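Local coordinates for protein Asp/Glu-specific dipeptidyl-peptidase (Flavobacterium psychrophilum, PDB 5JXF) that removes dipeptides from the N-terminus of oligopeptides as a serine peptidase of family S46, strictly requiring aspartate or glutamate at the P1 position, at residues W345-G350 and F678-E683. Residues are numbered along the deposited sequence; the frame is centred on the assembly and turned at random.
Sequences WKKWIG and FDRVWE. With ASP (aspartic acid), chain F; ARG (arginine), chain E.
Trp682 turns the face of its six-membered ring to the backbone of a helix: Gly350 CA stands 3.6 Å from the centroid of that ring, 26° off its normal and offset toward the CZ2-CH2 rim. A glycine permits this CH-pi contact, since a CB on Gly350 would clash with Trp682 CZ3; Gly350 N comes closer still, 3.2 Å from Trp682 CH2. With CG anti to the backbone N (chi1 -174°), the indole reaches out from the 3-10 turn to the helix. Ile349 CG2 touches Trp682 CH2 at the ring edge, in plane, at 3.8 Å, while the extended Lys346 chain passes with Lys346 CG 3.6 Å from Trp682 CZ3 and carries its ammonium on to the carbonyls of Asp225 and Asn228.

Lys347 NZ lies 3.9 Å from Arg680 NH2, near the guanidinium plane; the two cations share an acidic neighbour, Asp688, salt-bridged to Lys347 and a long, weak ion-pair partner of Arg680. Arg680 grips the aspartate carboxylate of the bound Arg-Asp dipeptide with two hydrogen bonds, Arg680 NE to OD2 and NH2 to OD1, each 2.8 Å, which fits its probable role in P1 specificity. A methionine here would probably leave that carboxylate without its charged partner and weaken acidic selection. Alongside, Asp679 OD1 accepts a hydrogen bond from the amino N of the dipeptide's arginine at 2.9 Å.

Helix 328-357 thus flanks the substrate site, its Trp345 and Trp348 touching helix 295-325, while strand 673-680 pairs with strand 698-702 through a classic bulge at Phe678 and Asp679 opposite Val699.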
ATOM      1  N   TRP A 345     -15.858 -10.205  -5.334  1.00 53.88           N
ATOM      2  CA  TRP A 345     -14.575 -10.867  -5.556  1.00 56.39           C
ATOM      3  C   TRP A 345     -13.533 -10.322  -4.592  1.00 54.80           C
ATOM      4  O   TRP A 345     -12.818 -11.078  -3.927  1.00 52.33           O
ATOM      5  CB  TRP A 345     -14.094 -10.682  -6.990  1.00 59.84           C
ATOM      6  CG  TRP A 345     -12.612 -10.914  -7.128  1.00 61.68           C
ATOM      7  CD1 TRP A 345     -11.962 -12.125  -7.157  1.00 63.44           C
ATOM      8  CD2 TRP A 345     -11.587  -9.909  -7.239  1.00 65.38           C
ATOM      9  NE1 TRP A 345     -10.601 -11.927  -7.282  1.00 62.17           N
ATOM     10  CE2 TRP A 345     -10.347 -10.581  -7.337  1.00 66.13           C
ATOM     11  CE3 TRP A 345     -11.600  -8.508  -7.269  1.00 71.47           C
ATOM     12  CZ2 TRP A 345      -9.130  -9.898  -7.460  1.00 72.27           C
ATOM     13  CZ3 TRP A 345     -10.391  -7.832  -7.396  1.00 76.02           C
ATOM     14  CH2 TRP A 345      -9.174  -8.529  -7.489  1.00 71.70           C
ATOM     15  N   LYS A 346     -13.466  -9.001  -4.500  1.00 52.88           N
ATOM     16  CA  LYS A 346     -12.512  -8.406  -3.587  1.00 55.51           C
ATOM     17  C   LYS A 346     -12.969  -8.538  -2.144  1.00 53.88           C
ATOM     18  O   LYS A 346     -12.128  -8.747  -1.269  1.00 49.79           O
ATOM     19  CB  LYS A 346     -12.260  -6.938  -3.915  1.00 53.21           C
ATOM     20  CG  LYS A 346     -11.030  -6.381  -3.201  1.00 50.98           C
ATOM     21  CD  LYS A 346     -10.790  -4.928  -3.545  1.00 46.40           C
ATOM     22  CE  LYS A 346      -9.364  -4.465  -3.133  1.00 48.30           C
ATOM     23  NZ  LYS A 346      -9.248  -2.948  -3.275  1.00 50.42           N
ATOM     24  N   LYS A 347     -14.284  -8.425  -1.890  1.00 49.68           N
ATOM     25  CA  LYS A 347     -14.792  -8.565  -0.523  1.00 50.32           C
ATOM     26  C   LYS A 347     -14.321  -9.883   0.074  1.00 49.16           C
ATOM     27  O   LYS A 347     -13.861  -9.945   1.223  1.00 47.16           O
ATOM     28  CB  LYS A 347     -16.345  -8.494  -0.455  1.00 45.24           C
ATOM     29  CG  LYS A 347     -16.864  -8.577   0.973  1.00 54.67           C
ATOM     30  CD  LYS A 347     -18.319  -9.045   1.056  1.00 67.67           C
ATOM     31  CE  LYS A 347     -18.734  -9.320   2.496  1.00 68.72           C
ATOM     32  NZ  LYS A 347     -20.202  -9.502   2.607  1.00 65.30           N
ATOM     33  N   TRP A 348     -14.448 -10.939  -0.722  1.00 50.05           N
ATOM     34  CA  TRP A 348     -14.192 -12.287  -0.248  1.00 54.55           C
ATOM     35  C   TRP A 348     -12.699 -12.480   0.052  1.00 53.17           C
ATOM     36  O   TRP A 348     -12.335 -13.190   0.992  1.00 51.92           O
ATOM     37  CB  TRP A 348     -14.702 -13.305  -1.268  1.00 57.65           C
ATOM     38  CG  TRP A 348     -16.236 -13.352  -1.315  1.00 57.21           C
ATOM     39  CD1 TRP A 348     -17.090 -13.020  -0.307  1.00 50.57           C
ATOM     40  CD2 TRP A 348     -17.059 -13.741  -2.423  1.00 50.87           C
ATOM     41  NE1 TRP A 348     -18.392 -13.180  -0.716  1.00 55.69           N
ATOM     42  CE2 TRP A 348     -18.401 -13.625  -2.009  1.00 55.73           C
ATOM     43  CE3 TRP A 348     -16.790 -14.176  -3.724  1.00 54.70           C
ATOM     44  CZ2 TRP A 348     -19.469 -13.927  -2.847  1.00 58.21           C
ATOM     45  CZ3 TRP A 348     -17.852 -14.478  -4.552  1.00 55.15           C
ATOM     46  CH2 TRP A 348     -19.173 -14.356  -4.110  1.00 58.18           C
ATOM     47  N   ILE A 349     -11.847 -11.829  -0.731  1.00 53.74           N
ATOM     48  CA  ILE A 349     -10.408 -11.841  -0.450  1.00 57.04           C
ATOM     49  C   ILE A 349     -10.170 -11.270   0.953  1.00 54.88           C
ATOM     50  O   ILE A 349      -9.607 -11.952   1.815  1.00 56.94           O
ATOM     51  CB  ILE A 349      -9.633 -11.063  -1.532  1.00 62.92           C
ATOM     52  CG1 ILE A 349      -9.709 -11.836  -2.853  1.00 68.77           C
ATOM     53  CG2 ILE A 349      -8.174 -10.774  -1.111  1.00 55.56           C
ATOM     54  CD1 ILE A 349      -9.218 -11.075  -4.060  1.00 70.88           C
ATOM     55  N   GLY A 350     -10.680 -10.061   1.198  1.00 54.48           N
ATOM     56  CA  GLY A 350     -10.567  -9.425   2.501  1.00 57.64           C
ATOM     57  C   GLY A 350     -11.188 -10.202   3.640  1.00 59.75           C
ATOM     58  O   GLY A 350     -10.638 -10.269   4.737  1.00 62.90           O
ATOM     59  N   PHE A 678     -21.024   4.347   2.429  1.00 38.05           N
ATOM     60  CA  PHE A 678     -20.831   3.685   1.143  1.00 31.42           C
ATOM     61  C   PHE A 678     -19.848   2.525   1.094  1.00 39.23           C
ATOM     62  O   PHE A 678     -19.786   1.834   0.078  1.00 41.23           O
ATOM     63  CB  PHE A 678     -20.456   4.717   0.078  1.00 31.68           C
ATOM     64  CG  PHE A 678     -19.018   5.196   0.133  1.00 41.15           C
ATOM     65  CD1 PHE A 678     -18.639   6.215   1.004  1.00 39.77           C
ATOM     66  CD2 PHE A 678     -18.065   4.683  -0.745  1.00 47.93           C
ATOM     67  CE1 PHE A 678     -17.322   6.699   1.018  1.00 40.65           C
ATOM     68  CE2 PHE A 678     -16.730   5.152  -0.736  1.00 48.38           C
ATOM     69  CZ  PHE A 678     -16.361   6.160   0.142  1.00 38.95           C
ATOM     70  N   ASP A 679     -19.125   2.256   2.178  1.00 34.34           N
ATOM     71  CA  ASP A 679     -18.222   1.120   2.166  1.00 34.56           C
ATOM     72  C   ASP A 679     -17.782   0.727   3.558  1.00 39.62           C
ATOM     73  O   ASP A 679     -18.193   1.345   4.536  1.00 38.48           O
ATOM     74  CB  ASP A 679     -16.974   1.438   1.321  1.00 47.27           C
ATOM     75  CG  ASP A 679     -16.480   0.233   0.532  1.00 47.71           C
ATOM     76  OD1 ASP A 679     -16.915  -0.898   0.831  1.00 43.02           O
ATOM     77  OD2 ASP A 679     -15.654   0.413  -0.387  1.00 44.97           O
ATOM     78  N   ARG A 680     -16.924  -0.291   3.628  1.00 37.82           N
ATOM     79  CA  ARG A 680     -16.205  -0.653   4.847  1.00 42.08           C
ATOM     80  C   ARG A 680     -14.722  -0.678   4.541  1.00 43.53           C
ATOM     81  O   ARG A 680     -14.338  -0.867   3.388  1.00 45.72           O
ATOM     82  CB  ARG A 680     -16.621  -2.025   5.365  1.00 41.28           C
ATOM     83  CG  ARG A 680     -17.991  -2.093   6.040  1.00 39.22           C
ATOM     84  CD  ARG A 680     -18.334  -3.526   6.261  1.00 41.33           C
ATOM     85  NE  ARG A 680     -18.987  -4.076   5.081  1.00 47.87           N
ATOM     86  CZ  ARG A 680     -19.202  -5.370   4.881  1.00 49.81           C
ATOM     87  NH1 ARG A 680     -18.770  -6.247   5.774  1.00 47.88           N
ATOM     88  NH2 ARG A 680     -19.835  -5.783   3.785  1.00 49.44           N
ATOM     89  N   VAL A 681     -13.893  -0.528   5.563  1.00 43.88           N
ATOM     90  CA  VAL A 681     -12.442  -0.562   5.354  1.00 52.36           C
ATOM     91  C   VAL A 681     -11.950  -2.004   5.207  1.00 51.83           C
ATOM     92  O   VAL A 681     -12.608  -2.952   5.664  1.00 41.60           O
ATOM     93  CB  VAL A 681     -11.676   0.137   6.507  1.00 44.64           C
ATOM     94  CG1 VAL A 681     -12.240   1.512   6.742  1.00 35.55           C
ATOM     95  CG2 VAL A 681     -11.738  -0.675   7.787  1.00 44.86           C
ATOM     96  N   TRP A 682     -10.774  -2.160   4.589  1.00 49.01           N
ATOM     97  CA  TRP A 682     -10.230  -3.484   4.239  1.00 50.35           C
ATOM     98  C   TRP A 682     -10.215  -4.456   5.400  1.00 50.81           C
ATOM     99  O   TRP A 682     -10.651  -5.598   5.281  1.00 51.29           O
ATOM    100  CB  TRP A 682      -8.815  -3.346   3.677  1.00 52.63           C
ATOM    101  CG  TRP A 682      -8.247  -4.625   3.164  1.00 59.30           C
ATOM    102  CD1 TRP A 682      -7.115  -5.262   3.603  1.00 57.91           C
ATOM    103  CD2 TRP A 682      -8.780  -5.435   2.108  1.00 56.19           C
ATOM    104  NE1 TRP A 682      -6.919  -6.415   2.889  1.00 62.15           N
ATOM    105  CE2 TRP A 682      -7.921  -6.547   1.962  1.00 60.10           C
ATOM    106  CE3 TRP A 682      -9.896  -5.323   1.267  1.00 46.25           C
ATOM    107  CZ2 TRP A 682      -8.144  -7.546   1.009  1.00 62.38           C
ATOM    108  CZ3 TRP A 682     -10.120  -6.323   0.323  1.00 48.47           C
ATOM    109  CH2 TRP A 682      -9.246  -7.413   0.199  1.00 52.73           C
ATOM    110  N   GLU A 683      -9.731  -3.977   6.533  1.00 46.38           N
ATOM    111  CA  GLU A 683      -9.578  -4.798   7.718  1.00 44.71           C
ATOM    112  C   GLU A 683     -10.885  -5.331   8.287  1.00 44.74           C
ATOM    113  O   GLU A 683     -10.880  -6.293   9.049  1.00 52.58           O
ATOM    114  CB  GLU A 683      -8.837  -3.997   8.790  1.00 51.78           C
ATOM    115  CG  GLU A 683      -7.341  -3.766   8.457  1.00 59.99           C
ATOM    116  CD  GLU A 683      -7.122  -2.772   7.322  1.00 62.98           C
ATOM    117  OE1 GLU A 683      -8.017  -1.919   7.074  1.00 61.71           O
ATOM    118  OE2 GLU A 683      -6.057  -2.842   6.678  1.00 57.24           O
TER
HETATM  119  N   ASP F 802     -20.693  -1.300  -0.444  1.00 92.63           N
HETATM  120  CA  ASP F 802     -21.685  -2.063   0.322  1.00106.35           C
HETATM  121  C   ASP F 802     -23.107  -1.951  -0.197  1.00100.90           C
HETATM  122  O   ASP F 802     -24.053  -1.796   0.581  1.00102.92           O
HETATM  123  CB  ASP F 802     -21.646  -1.648   1.804  1.00125.56           C
HETATM  124  CG  ASP F 802     -20.592  -2.402   2.605  1.00138.94           C
HETATM  125  OD1 ASP F 802     -20.185  -3.494   2.174  1.00134.15           O
HETATM  126  OD2 ASP F 802     -20.178  -1.911   3.680  1.00159.74           O
HETATM  127  N   ARG E 801     -17.600  -1.649  -1.901  1.00 73.38           N
HETATM  128  CA  ARG E 801     -18.889  -0.992  -2.067  1.00 76.34           C
HETATM  129  C   ARG E 801     -19.966  -1.861  -1.406  1.00 82.31           C
HETATM  130  O   ARG E 801     -20.110  -3.031  -1.746  1.00 78.78           O
HETATM  131  CB  ARG E 801     -19.195  -0.758  -3.552  1.00 69.79           C
HETATM  132  CG  ARG E 801     -18.236   0.218  -4.251  1.00 73.87           C
HETATM  133  CD  ARG E 801     -18.536   0.333  -5.747  1.00 69.92           C
HETATM  134  NE  ARG E 801     -18.439  -0.960  -6.420  1.00 62.69           N
HETATM  135  CZ  ARG E 801     -17.329  -1.428  -6.997  1.00 68.93           C
HETATM  136  NH1 ARG E 801     -16.212  -0.700  -6.997  1.00 82.54           N
HETATM  137  NH2 ARG E 801     -17.333  -2.623  -7.585  1.00 60.08           N